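Local coordinates for protein ATP phosphoribosyltransferase regulatory subunit (Thermotoga maritima, PDB 1USY) that is a regulatory subunit probably required for the first step of histidine biosynthesis, and may let histidine feed back on ATP phosphoribosyltransferase activity, at residues K8-S11 and F12-K15; S14-K18 and K19-P23; H147-V150 and L151-D155; L159-I162 and E163-S166. All coordinates share one frame; numbering follows the deposited sequence.

Interaction 1: residues K8-S11 and F12-K15; sequences KVFS and FYSK
Phe-10 and Ser-14, one helical turn apart, meet with the hydroxyl of the serine over one face of the ring. OG stands 3.7 Å from Phe-10 CZ, offset toward the rim. With chi1 at -46°, OG lies beside its own backbone N and turns back along the helix, where it donates to Phe-10 O at 2.9 Å, from above the carbonyl plane. The same oxygen takes the backbone N of Ser-14, so two donors grip it. Tyr-13 is set at a slant to Phe-10: CD1 of the phenylalanine reaches the tyrosine ring at its edge, 3.9 Å from Tyr-13 CD2. This turn belongs to helix 6-16, which packs Val-9 and Phe-12 against the sheet of a class-II synthetase-like fold and presents Phe-10 and Tyr-13 to a second subunit. Phe-10 stacks there on Phe-10 of that subunit. Replacing Phe-10 by alanine would probably remove the stack between the subunits, since both copies lose the ring, and leave Ser-14 OG and the Tyr-13 edge less covered. Farther round the helix, the bent chain of Lys-15 brings CE to 3.5 Å from Ser-11 OG, and Glu-119 binds both polar ends.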
loop_
_atom_site.group_PDB
_atom_site.type_symbol
_atom_site.label_atom_id
_atom_site.label_comp_id
_atom_site.label_asym_id
_atom_site.label_seq_id
_atom_site.Cartn_x
_atom_site.Cartn_y
_atom_site.Cartn_z
ATOM N N LYS B 8 -21.909 -28.893 -10.890
ATOM C CA LYS B 8 -20.731 -29.203 -11.705
ATOM C C LYS B 8 -19.539 -29.445 -10.786
ATOM O O LYS B 8 -18.754 -30.389 -10.981
ATOM C CB LYS B 8 -20.462 -28.116 -12.753
ATOM C CG LYS B 8 -21.314 -28.297 -14.032
ATOM C CD LYS B 8 -21.294 -27.098 -15.006
ATOM C CE LYS B 8 -22.282 -27.341 -16.168
ATOM N NZ LYS B 8 -22.786 -26.133 -16.906
ATOM N N VAL B 9 -19.465 -28.636 -9.739
ATOM C CA VAL B 9 -18.478 -28.829 -8.677
ATOM C C VAL B 9 -18.650 -30.161 -7.938
ATOM O O VAL B 9 -17.672 -30.855 -7.730
ATOM C CB VAL B 9 -18.452 -27.654 -7.709
ATOM C CG1 VAL B 9 -17.261 -27.730 -6.876
ATOM C CG2 VAL B 9 -18.409 -26.363 -8.500
ATOM N N PHE B 10 -19.877 -30.533 -7.577
ATOM C CA PHE B 10 -20.120 -31.817 -6.915
ATOM C C PHE B 10 -19.746 -32.987 -7.814
ATOM O O PHE B 10 -19.122 -33.966 -7.370
ATOM C CB PHE B 10 -21.592 -31.963 -6.510
ATOM C CG PHE B 10 -21.964 -33.377 -6.044
ATOM C CD1 PHE B 10 -21.585 -33.841 -4.775
ATOM C CD2 PHE B 10 -22.684 -34.236 -6.871
ATOM C CE1 PHE B 10 -21.931 -35.126 -4.343
ATOM C CE2 PHE B 10 -23.027 -35.518 -6.452
ATOM C CZ PHE B 10 -22.645 -35.959 -5.174
ATOM N N SER B 11 -20.158 -32.880 -9.079
ATOM C CA SER B 11 -19.896 -33.899 -10.071
ATOM C C SER B 11 -18.393 -34.169 -10.221
ATOM O O SER B 11 -17.972 -35.324 -10.189
ATOM C CB SER B 11 -20.513 -33.477 -11.405
ATOM O OG SER B 11 -20.214 -34.412 -12.441
ATOM N N PHE B 12 -17.617 -33.092 -10.361
ATOM C CA PHE B 12 -16.169 -33.129 -10.541
ATOM C C PHE B 12 -15.495 -33.738 -9.327
ATOM O O PHE B 12 -14.585 -34.527 -9.461
ATOM C CB PHE B 12 -15.618 -31.706 -10.776
ATOM C CG PHE B 12 -14.141 -31.664 -10.985
ATOM C CD1 PHE B 12 -13.592 -32.041 -12.216
ATOM C CD2 PHE B 12 -13.294 -31.232 -9.972
ATOM C CE1 PHE B 12 -12.218 -32.028 -12.414
ATOM C CE2 PHE B 12 -11.900 -31.184 -10.157
ATOM C CZ PHE B 12 -11.361 -31.594 -11.379
ATOM N N TYR B 13 -15.971 -33.339 -8.151
ATOM C CA TYR B 13 -15.593 -33.900 -6.861
ATOM C C TYR B 13 -15.883 -35.408 -6.789
ATOM O O TYR B 13 -15.119 -36.154 -6.179
ATOM C CB TYR B 13 -16.348 -33.139 -5.745
ATOM C CG TYR B 13 -16.542 -33.929 -4.462
ATOM C CD1 TYR B 13 -15.440 -34.281 -3.661
ATOM C CD2 TYR B 13 -17.815 -34.343 -4.054
ATOM C CE1 TYR B 13 -15.594 -35.022 -2.500
ATOM C CE2 TYR B 13 -17.977 -35.088 -2.881
ATOM C CZ TYR B 13 -16.858 -35.421 -2.109
ATOM O OH TYR B 13 -16.996 -36.144 -0.940
ATOM N N SER B 14 -16.990 -35.861 -7.384
ATOM C CA SER B 14 -17.257 -37.308 -7.448
ATOM C C SER B 14 -16.302 -38.019 -8.375
ATOM O O SER B 14 -15.789 -39.070 -8.037
ATOM C CB SER B 14 -18.711 -37.625 -7.827
ATOM O OG SER B 14 -19.576 -36.799 -7.067
ATOM N N LYS B 15 -16.060 -37.449 -9.539
ATOM C CA LYS B 15 -15.100 -38.037 -10.455
ATOM C C LYS B 15 -13.740 -38.170 -9.803
ATOM O O LYS B 15 -13.118 -39.230 -9.913
ATOM C CB LYS B 15 -14.996 -37.236 -11.745
ATOM C CG LYS B 15 -16.273 -37.233 -12.540
ATOM C CD LYS B 15 -16.200 -36.229 -13.689
ATOM C CE LYS B 15 -17.583 -35.836 -14.179
ATOM N NZ LYS B 15 -18.510 -36.994 -14.254
#

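Interaction 2: residues S14-K18 and K19-P23; sequences SKATK and KGFSP
Ala-16 and Phe-21 form the tight side of this turn. The carbonyl oxygen of Ala-16 accepts the backbone N of Phe-21 at 3.0 Å and the N of Lys-19, also at 3.0 Å from Ala-16 O, the two donors arriving from opposite faces of its plane. A weak third bond comes from Lys-18 N. Next to these bonds, CB of Ala-16 lies 3.9 Å from CB of Phe-21, and the phenylalanine, its CG beside the backbone N (chi1 -64°), turns the edge of its ring to Ala-16 O, with CD1 3.5 Å from that oxygen. CB of Lys-19 sits at the ring edge too. Helix 103-120 and Leu-95 cover this buried half. Thr-17 adds a CA-H contact of 3.5 Å from its CA to Phe-21 O, while its OG1 bonds back to Tyr-13 O. The other side is looser. Lys-18 runs outward in a bent chain, and Gly-20 is exposed, with backbone angles at which a beta carbon would press on Lys-19 O. Lys-19 folds at chi2 and lays CG 3.7 Å from Lys-15 O before its NZ makes a long, weak ion pair with Glu-108. With Lys-19 cut back to alanine, the Lys-15 carbonyl and Ile-112 would probably be less covered, and Glu-108 would lose that distant charge. The bond from Phe-21 N to Ala-16 O closes a pi-turn, and Thr-17 centres an inverse gamma turn: together they end helix 6-16 and lead the chain into strand 22-23, parallel to strand 71-83 at the border of the class-II synthetase-like sheet.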
loop_
_atom_site.group_PDB
_atom_site.type_symbol
_atom_site.label_atom_id
_atom_site.label_comp_id
_atom_site.label_asym_id
_atom_site.label_seq_id
_atom_site.Cartn_x
_atom_site.Cartn_y
_atom_site.Cartn_z
ATOM N N SER B 14 -16.990 -35.861 -7.384
ATOM C CA SER B 14 -17.257 -37.308 -7.448
ATOM C C SER B 14 -16.302 -38.019 -8.375
ATOM O O SER B 14 -15.789 -39.070 -8.037
ATOM C CB SER B 14 -18.711 -37.625 -7.827
ATOM O OG SER B 14 -19.576 -36.799 -7.067
ATOM N N LYS B 15 -16.060 -37.449 -9.539
ATOM C CA LYS B 15 -15.100 -38.037 -10.455
ATOM C C LYS B 15 -13.740 -38.170 -9.803
ATOM O O LYS B 15 -13.118 -39.230 -9.913
ATOM C CB LYS B 15 -14.996 -37.236 -11.745
ATOM C CG LYS B 15 -16.273 -37.233 -12.540
ATOM C CD LYS B 15 -16.200 -36.229 -13.689
ATOM C CE LYS B 15 -17.583 -35.836 -14.179
ATOM N NZ LYS B 15 -18.510 -36.994 -14.254
ATOM N N ALA B 16 -13.308 -37.111 -9.103
ATOM C CA ALA B 16 -11.987 -37.076 -8.481
ATOM C C ALA B 16 -11.822 -37.985 -7.252
ATOM O O ALA B 16 -10.840 -38.742 -7.171
ATOM C CB ALA B 16 -11.586 -35.665 -8.157
ATOM N N THR B 17 -12.759 -37.898 -6.301
ATOM C CA THR B 17 -12.668 -38.674 -5.070
ATOM C C THR B 17 -13.223 -40.043 -5.384
ATOM O O THR B 17 -14.271 -40.427 -4.863
ATOM C CB THR B 17 -13.451 -38.012 -3.839
ATOM O OG1 THR B 17 -14.656 -37.384 -4.281
ATOM C CG2 THR B 17 -12.651 -36.817 -3.142
ATOM N N LYS B 18 -12.522 -40.760 -6.249
ATOM C CA LYS B 18 -12.918 -42.077 -6.782
ATOM C C LYS B 18 -11.681 -42.613 -7.473
ATOM O O LYS B 18 -11.442 -43.821 -7.563
ATOM C CB LYS B 18 -14.046 -41.965 -7.807
ATOM C CG LYS B 18 -15.288 -42.727 -7.430
ATOM C CD LYS B 18 -16.457 -42.397 -8.373
ATOM C CE LYS B 18 -17.664 -41.850 -7.585
ATOM N NZ LYS B 18 -18.962 -42.241 -8.218
ATOM N N LYS B 19 -10.923 -41.655 -7.970
ATOM C CA LYS B 19 -9.595 -41.849 -8.455
ATOM C C LYS B 19 -8.612 -41.577 -7.315
ATOM O O LYS B 19 -7.406 -41.596 -7.512
ATOM C CB LYS B 19 -9.351 -40.927 -9.654
ATOM C CG LYS B 19 -10.193 -41.256 -10.902
ATOM C CD LYS B 19 -10.109 -42.733 -11.306
ATOM C CE LYS B 19 -10.328 -42.948 -12.823
ATOM N NZ LYS B 19 -9.981 -44.362 -13.151
ATOM N N GLY B 20 -9.135 -41.340 -6.113
ATOM C CA GLY B 20 -8.279 -41.103 -4.978
ATOM C C GLY B 20 -7.706 -39.703 -4.886
ATOM O O GLY B 20 -6.731 -39.513 -4.172
ATOM N N PHE B 21 -8.286 -38.716 -5.573
ATOM C CA PHE B 21 -7.864 -37.343 -5.337
ATOM C C PHE B 21 -8.579 -36.816 -4.109
ATOM O O PHE B 21 -9.741 -37.137 -3.862
ATOM C CB PHE B 21 -8.144 -36.427 -6.522
ATOM C CG PHE B 21 -7.385 -36.782 -7.743
ATOM C CD1 PHE B 21 -7.767 -37.878 -8.529
ATOM C CD2 PHE B 21 -6.270 -36.032 -8.101
ATOM C CE1 PHE B 21 -7.043 -38.212 -9.652
ATOM C CE2 PHE B 21 -5.521 -36.366 -9.206
ATOM C CZ PHE B 21 -5.916 -37.446 -9.995
ATOM N N SER B 22 -7.887 -35.985 -3.351
ATOM C CA SER B 22 -8.414 -35.505 -2.108
ATOM C C SER B 22 -8.554 -33.951 -2.167
ATOM O O SER B 22 -7.824 -33.292 -2.912
ATOM C CB SER B 22 -7.527 -36.060 -0.983
ATOM O OG SER B 22 -7.092 -35.036 -0.160
ATOM N N PRO B 23 -9.488 -33.358 -1.420
ATOM C CA PRO B 23 -9.809 -31.945 -1.619
ATOM C C PRO B 23 -8.705 -31.027 -1.097
ATOM O O PRO B 23 -7.995 -31.346 -0.151
ATOM C CB PRO B 23 -11.128 -31.761 -0.860
ATOM C CG PRO B 23 -11.352 -33.056 -0.065
ATOM C CD PRO B 23 -10.231 -33.950 -0.296
#

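Interaction 3: residues H147-V150 and L151-D155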
loop_
_atom_site.group_PDB
_atom_site.type_symbol
_atom_site.label_atom_id
_atom_site.label_comp_id
_atom_site.label_asym_id
_atom_site.label_seq_id
_atom_site.Cartn_x
_atom_site.Cartn_y
_atom_site.Cartn_z
ATOM N N HIS B 147 17.206 -19.527 -32.365
ATOM C CA HIS B 147 16.283 -20.395 -31.629
ATOM C C HIS B 147 15.090 -19.656 -31.080
ATOM O O HIS B 147 13.984 -19.856 -31.566
ATOM C CB HIS B 147 16.970 -21.168 -30.494
ATOM C CG HIS B 147 17.935 -22.209 -30.965
ATOM N ND1 HIS B 147 18.598 -23.048 -30.097
ATOM C CD2 HIS B 147 18.385 -22.519 -32.208
ATOM C CE1 HIS B 147 19.409 -23.834 -30.785
ATOM N NE2 HIS B 147 19.295 -23.536 -32.068
ATOM N N GLU B 148 15.314 -18.839 -30.052
ATOM C CA GLU B 148 14.231 -18.149 -29.342
ATOM C C GLU B 148 13.751 -17.053 -30.249
ATOM O O GLU B 148 14.018 -15.870 -30.005
ATOM C CB GLU B 148 14.721 -17.556 -28.011
ATOM C CG GLU B 148 14.015 -18.081 -26.759
ATOM C CD GLU B 148 14.587 -17.500 -25.460
ATOM O OE1 GLU B 148 15.590 -16.750 -25.513
ATOM O OE2 GLU B 148 14.035 -17.794 -24.368
ATOM N N LYS B 149 13.083 -17.489 -31.316
ATOM C CA LYS B 149 12.581 -16.691 -32.431
ATOM C C LYS B 149 11.909 -17.640 -33.399
ATOM O O LYS B 149 10.708 -17.490 -33.677
ATOM C CB LYS B 149 13.650 -15.955 -33.187
ATOM C CG LYS B 149 13.071 -15.209 -34.368
ATOM C CD LYS B 149 14.020 -15.186 -35.533
ATOM C CE LYS B 149 13.257 -15.030 -36.848
ATOM N NZ LYS B 149 12.792 -13.630 -37.089
ATOM N N VAL B 150 12.653 -18.631 -33.909
ATOM C CA VAL B 150 11.918 -19.730 -34.525
ATOM C C VAL B 150 10.975 -20.400 -33.519
ATOM O O VAL B 150 9.984 -20.979 -33.925
ATOM C CB VAL B 150 12.732 -20.763 -35.371
ATOM C CG1 VAL B 150 13.913 -20.109 -36.105
ATOM C CG2 VAL B 150 13.100 -21.991 -34.565
ATOM N N LEU B 151 11.202 -20.250 -32.218
ATOM C CA LEU B 151 10.145 -20.713 -31.317
ATOM C C LEU B 151 8.912 -19.786 -31.396
ATOM O O LEU B 151 7.773 -20.271 -31.523
ATOM C CB LEU B 151 10.636 -20.970 -29.889
ATOM C CG LEU B 151 11.611 -22.148 -29.730
ATOM C CD1 LEU B 151 12.500 -21.956 -28.501
ATOM C CD2 LEU B 151 10.912 -23.530 -29.712
ATOM N N ASN B 152 9.153 -18.470 -31.409
ATOM C CA ASN B 152 8.062 -17.512 -31.466
ATOM C C ASN B 152 7.224 -17.737 -32.732
ATOM O O ASN B 152 5.980 -17.652 -32.712
ATOM C CB ASN B 152 8.554 -16.057 -31.379
ATOM C CG ASN B 152 8.822 -15.611 -29.937
ATOM O OD1 ASN B 152 9.454 -16.331 -29.154
ATOM N ND2 ASN B 152 8.348 -14.414 -29.582
ATOM N N LEU B 153 7.922 -18.019 -33.818
ATOM C CA LEU B 153 7.289 -18.304 -35.083
ATOM C C LEU B 153 6.438 -19.602 -35.075
ATOM O O LEU B 153 5.327 -19.585 -35.574
ATOM C CB LEU B 153 8.337 -18.345 -36.189
ATOM C CG LEU B 153 9.132 -17.038 -36.381
ATOM C CD1 LEU B 153 10.270 -17.211 -37.401
ATOM C CD2 LEU B 153 8.248 -15.814 -36.714
ATOM N N ILE B 154 6.956 -20.693 -34.490
ATOM C CA ILE B 154 6.214 -21.930 -34.294
ATOM C C ILE B 154 4.918 -21.578 -33.554
ATOM O O ILE B 154 3.790 -21.989 -33.933
ATOM C CB ILE B 154 7.006 -22.939 -33.375
ATOM C CG1 ILE B 154 8.481 -23.161 -33.793
ATOM C CG2 ILE B 154 6.249 -24.222 -33.206
ATOM C CD1 ILE B 154 8.757 -24.230 -34.798
ATOM N N ASP B 155 5.114 -20.863 -32.461
ATOM C CA ASP B 155 4.071 -20.544 -31.503
ATOM C C ASP B 155 2.944 -19.785 -32.195
ATOM O O ASP B 155 1.777 -19.899 -31.874
ATOM C CB ASP B 155 4.688 -19.590 -30.492
ATOM C CG ASP B 155 3.970 -19.588 -29.181
ATOM O OD1 ASP B 155 2.890 -20.250 -29.039
ATOM O OD2 ASP B 155 4.448 -18.914 -28.234
#
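Lys-149 O accepts the backbone N of Leu-153 at 2.8 Å in a nearly straight bond (162° at the hydrogen), one of the i-to-i+4 links of helix 147-156. Two residues earlier, Leu-151 N reaches His-147 O at 2.9 Å, almost along the C=O axis. That oxygen also takes Lys-149 N, closing an inverse gamma turn centred on Glu-148, so the first turn of the helix is irregular. His-147 NE2 is bonded to Ile-142 O outside this turn. Around these bonds lies apolar packing. Leu-153 places CG beside its own backbone N (chi1 -60°), which carries CD1 to 3.7 Å from CE of Lys-149; the two chains cross at a slant, the lysine lending its aliphatic part. On another flank, CG of Leu-151 lies 3.8 Å from His-147 O, while the leucine itself packs on Tyr-135 and Leu-139. Val-150 shares Leu-139 and also meets Leu-165 of helix 159-168; Leu-153 also faces that helix and touches a bound histidine. With every hydrogen bond within this turn made by main-chain atoms, the side chains contribute shape and hydrophobic cover, and the contact of Leu-153 with the ligand is consistent with an apolar patch on that side of the bound histidine.

Interaction 4: residues L159-I162 and E163-S166; sequences LAEI and EFLS. With HIS (histidine), chain N.
Glu-161 and Phe-164 both carry CG opposite the backbone N (chi1 -178° and 171°), and a bend of the glutamate at chi2 swings its carboxylate back toward the ring. OE2 arrives at a slant, 4.0 Å from Phe-164 CD2, with the carboxylate and ring planes 45° apart. The same oxygen forms a salt bridge with a basic side chain in the chain of another protein, and that chain also packs on Ala-160 and Phe-164; the positive charge of that basic side chain probably helps hold the carboxylate in place. CD of Glu-161 approaches a bound histidine, 3.6 Å from the ligand's CB. All this sits on helix 159-168, the middle one of three consecutive helices: Ile-162 wedges between Leu-153 of the preceding helix and Ile-180 of the following one, while Leu-165 covers Lys-149 and Val-150. Leu-159, a pocket residue for another bound histidine, packs on helix 174-185. Main-chain bonds run alongside, with Leu-165 N donating to Glu-161 O at 2.7 Å and Ser-166 N to Ile-162 O at 2.8 Å. Glu-163 has the carboxylate of Glu-177 close by, a proximity likely to raise the proton affinity of one of them.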
loop_
_atom_site.group_PDB
_atom_site.type_symbol
_atom_site.label_atom_id
_atom_site.label_comp_id
_atom_site.label_asym_id
_atom_site.label_seq_id
_atom_site.Cartn_x
_atom_site.Cartn_y
_atom_site.Cartn_z
ATOM N N LEU B 159 4.153 -19.451 -40.608
ATOM C CA LEU B 159 4.713 -20.259 -41.655
ATOM C C LEU B 159 5.395 -19.431 -42.734
ATOM O O LEU B 159 6.377 -19.885 -43.361
ATOM C CB LEU B 159 3.622 -21.117 -42.268
ATOM C CG LEU B 159 4.166 -21.994 -43.372
ATOM C CD1 LEU B 159 5.271 -22.933 -42.805
ATOM C CD2 LEU B 159 3.031 -22.767 -44.017
ATOM N N ALA B 160 4.889 -18.221 -42.954
ATOM C CA ALA B 160 5.446 -17.348 -44.004
ATOM C C ALA B 160 6.830 -16.757 -43.656
ATOM O O ALA B 160 7.674 -16.596 -44.551
ATOM C CB ALA B 160 4.467 -16.234 -44.355
ATOM N N GLU B 161 7.046 -16.425 -42.378
ATOM C CA GLU B 161 8.332 -15.912 -41.914
ATOM C C GLU B 161 9.357 -17.042 -41.828
ATOM O O GLU B 161 10.558 -16.829 -42.004
ATOM C CB GLU B 161 8.200 -15.246 -40.558
ATOM C CG GLU B 161 9.513 -14.668 -40.068
ATOM C CD GLU B 161 9.443 -13.182 -39.868
ATOM O OE1 GLU B 161 8.816 -12.745 -38.864
ATOM O OE2 GLU B 161 10.005 -12.456 -40.725
ATOM N N ILE B 162 8.875 -18.244 -41.549
ATOM C CA ILE B 162 9.748 -19.404 -41.592
ATOM C C ILE B 162 10.241 -19.676 -43.020
ATOM O O ILE B 162 11.431 -19.858 -43.230
ATOM C CB ILE B 162 9.061 -20.636 -40.959
ATOM C CG1 ILE B 162 9.237 -20.592 -39.445
ATOM C CG2 ILE B 162 9.642 -21.932 -41.505
ATOM C CD1 ILE B 162 8.050 -21.107 -38.688
ATOM N N GLU B 163 9.339 -19.694 -43.998
ATOM C CA GLU B 163 9.754 -19.908 -45.382
ATOM C C GLU B 163 10.743 -18.827 -45.844
ATOM O O GLU B 163 11.692 -19.123 -46.566
ATOM C CB GLU B 163 8.558 -19.989 -46.332
ATOM C CG GLU B 163 7.416 -20.824 -45.802
ATOM C CD GLU B 163 6.965 -21.903 -46.759
ATOM O OE1 GLU B 163 5.921 -21.688 -47.436
ATOM O OE2 GLU B 163 7.643 -22.973 -46.816
ATOM N N PHE B 164 10.515 -17.596 -45.403
ATOM C CA PHE B 164 11.404 -16.465 -45.647
ATOM C C PHE B 164 12.721 -16.590 -44.864
ATOM O O PHE B 164 13.775 -16.274 -45.380
ATOM C CB PHE B 164 10.689 -15.138 -45.312
ATOM C CG PHE B 164 11.593 -13.923 -45.317
ATOM C CD1 PHE B 164 12.040 -13.367 -46.521
ATOM C CD2 PHE B 164 11.983 -13.325 -44.121
ATOM C CE1 PHE B 164 12.873 -12.253 -46.531
ATOM C CE2 PHE B 164 12.818 -12.202 -44.117
ATOM C CZ PHE B 164 13.260 -11.663 -45.322
ATOM N N LEU B 165 12.666 -17.039 -43.620
ATOM C CA LEU B 165 13.887 -17.309 -42.874
ATOM C C LEU B 165 14.717 -18.403 -43.549
ATOM O O LEU B 165 15.946 -18.341 -43.531
ATOM C CB LEU B 165 13.572 -17.726 -41.445
ATOM C CG LEU B 165 14.156 -16.858 -40.333
ATOM C CD1 LEU B 165 14.211 -17.685 -39.062
ATOM C CD2 LEU B 165 15.538 -16.308 -40.671
ATOM N N SER B 166 14.036 -19.391 -44.140
ATOM C CA SER B 166 14.654 -20.453 -44.944
ATOM C C SER B 166 15.521 -19.962 -46.144
ATOM O O SER B 166 16.239 -20.756 -46.765
ATOM C CB SER B 166 13.563 -21.403 -45.445
ATOM O OG SER B 166 14.051 -22.720 -45.620
HETATM C C HIS N . 7.964 -11.182 -36.122
HETATM O O HIS N . 8.056 -10.042 -35.608
HETATM C CB HIS N . 8.641 -10.110 -38.215
HETATM C CG HIS N . 7.463 -9.262 -37.902
HETATM N ND1 HIS N . 6.675 -8.711 -38.890
HETATM C CD2 HIS N . 6.947 -8.894 -36.714
HETATM C CE1 HIS N . 5.713 -8.035 -38.296
HETATM N NE2 HIS N . 5.862 -8.136 -36.993
HETATM O OXT HIS N . 7.596 -12.082 -35.384
#

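How the interactions relate
Interactions 1 and 2 share Ser-14 and Lys-15 on helix 6-16: the first covers its middle, at a subunit interface, and the second its end, with centres 9 Å apart. Interactions 3 and 4 lie on the opposite side of the chain's centre, the centres of 1 and 4 being 47 Å apart and their nearest atoms about 35 Å. Interactions 3 and 4 touch directly, helix 147-156 against helix 159-168, through Leu-153 CB and Ile-162 CD1 at 3.7 Å and Lys-149 CE and Leu-165 CD1 at 3.6 Å. Leu-153 and Glu-161 both touch the same bound histidine, whereas Leu-159 faces another; interactions 1 and 2 lie far from both.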